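Local structure of putative ferredoxin (Hydrogenobacter thermophilus, 7M1O) at residues Thr11-Leu17 against Glu61-Ser66. The protein binds a single [4Fe-4S] cluster and probably serves as a small electron carrier, as ferredoxins generally do. Numbering follows the deposited sequence.
Sequences TCTSCEL and ECPAGS. Unlike the reference sequence in segment 61-66: Ala64 (reference Ser). With SF4 (iron/sulfur cluster), chain C.
A [4Fe-4S] cubane joins Thr11-Leu17 to Glu61-Ser66: Cys12 SG binds FE1, Cys15 SG FE3 and Cys62 SG FE2, each at 2.3 Å, and Cys18 is the remaining cysteine ligand. The CxxCxxC loop with a distant Cys-Pro is the ferredoxin pattern. A chi1 of 84° puts SG of Cys15 between its own N and carbonyl carbon, which turns the sulfur inward to FE3. Each thiolate also accepts a backbone N-H from two or four residues on: Ser14 N bonds to Cys12 SG, Leu17 N to Cys15 SG, and Ser66 N, 3.3 Å away, to Cys62 SG, which takes a weak bond from Ala64 N as well. Such bonds probably ease the negative charge on the sulfurs. Pro63, in the type I turn Cys62-Gly65, packs ring atoms CG and CD against Cys15, CD 3.7 Å from SG, and beside cluster sulfide S4. Beside the cluster, the hydroxyls of Thr11 and Ser66 hydrogen-bond directly, OG1 to OG 2.6 Å, while Ser66 CB lies against sulfide S3; a water links Thr11 OG1 to Gly65 O. The engineered Ala64 brings its methyl CB to 3.2 Å from Thr11 O and alongside Thr13 CG2. At the other end of the contact, Leu17 CD2 meets Glu61 CB at 3.7 Å, the two side chains crossing nearly at right angles, and Leu17 CB packs on sulfide S1; the Glu61 carboxylate reaches on to a salt bridge with Arg21. The contact thus ties the loop between strand 3-7 and helix 17-21 to the turn leading from helix 52-61 into strand 67-71.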
loop_
_atom_site.group_PDB
_atom_site.type_symbol
_atom_site.label_atom_id
_atom_site.label_comp_id
_atom_site.label_asym_id
_atom_site.label_seq_id
_atom_site.Cartn_x
_atom_site.Cartn_y
_atom_site.Cartn_z
ATOM N N THR A 11 9.619 7.869 -1.191
ATOM C CA THR A 11 10.187 7.526 0.112
ATOM C C THR A 11 10.325 6.021 0.336
ATOM O O THR A 11 11.007 5.594 1.268
ATOM C CB THR A 11 9.330 8.107 1.251
ATOM O OG1 THR A 11 7.998 7.586 1.167
ATOM C CG2 THR A 11 9.286 9.627 1.166
ATOM N N CYS A 12 9.676 5.223 -0.507
ATOM C CA CYS A 12 9.734 3.768 -0.386
ATOM C C CYS A 12 11.167 3.258 -0.500
ATOM O O CYS A 12 11.914 3.675 -1.385
ATOM C CB CYS A 12 8.864 3.108 -1.454
ATOM S SG CYS A 12 9.015 1.304 -1.519
ATOM N N THR A 13 11.537 2.346 0.395
ATOM C CA THR A 13 12.901 1.830 0.453
ATOM C C THR A 13 12.986 0.386 -0.043
ATOM O O THR A 13 13.998 -0.287 0.158
ATOM C CB THR A 13 13.455 1.910 1.885
ATOM O OG1 THR A 13 12.605 1.179 2.774
ATOM C CG2 THR A 13 13.531 3.361 2.342
ATOM N N SER A 14 11.920 -0.077 -0.690
ATOM C CA SER A 14 11.896 -1.392 -1.329
ATOM C C SER A 14 12.143 -2.527 -0.340
ATOM O O SER A 14 12.817 -3.506 -0.663
ATOM C CB SER A 14 12.937 -1.448 -2.450
ATOM O OG SER A 14 12.699 -0.437 -3.413
ATOM N N CYS A 15 11.585 -2.397 0.859
ATOM C CA CYS A 15 11.790 -3.388 1.908
ATOM C C CYS A 15 10.942 -4.646 1.690
ATOM O O CYS A 15 11.146 -5.660 2.359
ATOM C CB CYS A 15 11.476 -2.778 3.270
ATOM S SG CYS A 15 9.735 -2.823 3.696
ATOM N N GLU A 16 9.987 -4.555 0.767
ATOM C CA GLU A 16 9.174 -5.689 0.310
ATOM C C GLU A 16 8.095 -6.138 1.298
ATOM O O GLU A 16 7.403 -7.124 1.046
ATOM C CB GLU A 16 10.064 -6.897 -0.030
ATOM C CG GLU A 16 11.261 -6.575 -0.922
ATOM C CD GLU A 16 11.901 -7.812 -1.537
ATOM O OE1 GLU A 16 11.333 -8.917 -1.408
ATOM O OE2 GLU A 16 12.977 -7.677 -2.159
ATOM N N LEU A 17 7.927 -5.418 2.402
ATOM C CA LEU A 17 6.991 -5.854 3.437
ATOM C C LEU A 17 5.546 -5.842 2.954
ATOM O O LEU A 17 4.835 -6.835 3.090
ATOM C CB LEU A 17 7.115 -4.980 4.686
ATOM C CG LEU A 17 6.180 -5.364 5.841
ATOM C CD1 LEU A 17 6.485 -6.768 6.351
ATOM C CD2 LEU A 17 6.277 -4.353 6.972
ATOM N N GLU A 61 3.521 -0.426 9.840
ATOM C CA GLU A 61 4.756 -1.202 9.846
ATOM C C GLU A 61 5.739 -0.768 8.764
ATOM O O GLU A 61 6.925 -1.078 8.850
ATOM C CB GLU A 61 4.438 -2.688 9.686
ATOM C CG GLU A 61 3.811 -3.309 10.925
ATOM C CD GLU A 61 3.278 -4.707 10.679
ATOM O OE1 GLU A 61 3.229 -5.136 9.507
ATOM O OE2 GLU A 61 2.905 -5.377 11.662
ATOM N N CYS A 62 5.252 -0.056 7.752
ATOM C CA CYS A 62 6.131 0.456 6.705
ATOM C C CYS A 62 7.252 1.286 7.332
ATOM O O CYS A 62 6.980 2.271 8.020
ATOM C CB CYS A 62 5.351 1.301 5.700
ATOM S SG CYS A 62 6.402 2.140 4.483
ATOM N N PRO A 63 8.516 0.890 7.102
ATOM C CA PRO A 63 9.638 1.560 7.770
ATOM C C PRO A 63 9.845 3.006 7.326
ATOM O O PRO A 63 10.453 3.780 8.061
ATOM C CB PRO A 63 10.840 0.700 7.371
ATOM C CG PRO A 63 10.456 0.108 6.068
ATOM C CD PRO A 63 8.983 -0.155 6.172
ATOM N N ALA A 64 9.338 3.360 6.146
ATOM C CA ALA A 64 9.598 4.673 5.560
ATOM C C ALA A 64 8.383 5.598 5.615
ATOM O O ALA A 64 8.456 6.751 5.186
ATOM C CB ALA A 64 10.062 4.511 4.123
ATOM N N GLY A 65 7.269 5.101 6.141
ATOM C CA GLY A 65 6.051 5.889 6.200
ATOM C C GLY A 65 5.567 6.249 4.806
ATOM O O GLY A 65 4.992 7.319 4.593
ATOM N N SER A 66 5.802 5.344 3.859
ATOM C CA SER A 66 5.492 5.587 2.454
ATOM C C SER A 66 4.040 5.266 2.132
ATOM O O SER A 66 3.471 5.807 1.183
ATOM C CB SER A 66 6.407 4.753 1.554
ATOM O OG SER A 66 7.770 5.034 1.811
HETATM FE FE1 SF4 C . 8.144 0.382 0.372
HETATM FE FE2 SF4 C . 6.898 0.708 2.783
HETATM FE FE3 SF4 C . 8.500 -1.461 2.358
HETATM FE FE4 SF4 C . 6.094 -1.280 1.073
HETATM S S1 SF4 C . 6.434 -1.460 3.317
HETATM S S2 SF4 C . 8.091 -1.888 0.158
HETATM S S3 SF4 C . 5.971 0.972 0.720
HETATM S S4 SF4 C . 9.143 0.726 2.388
HETATM O O HOH W 1 5.850 9.254 2.345
#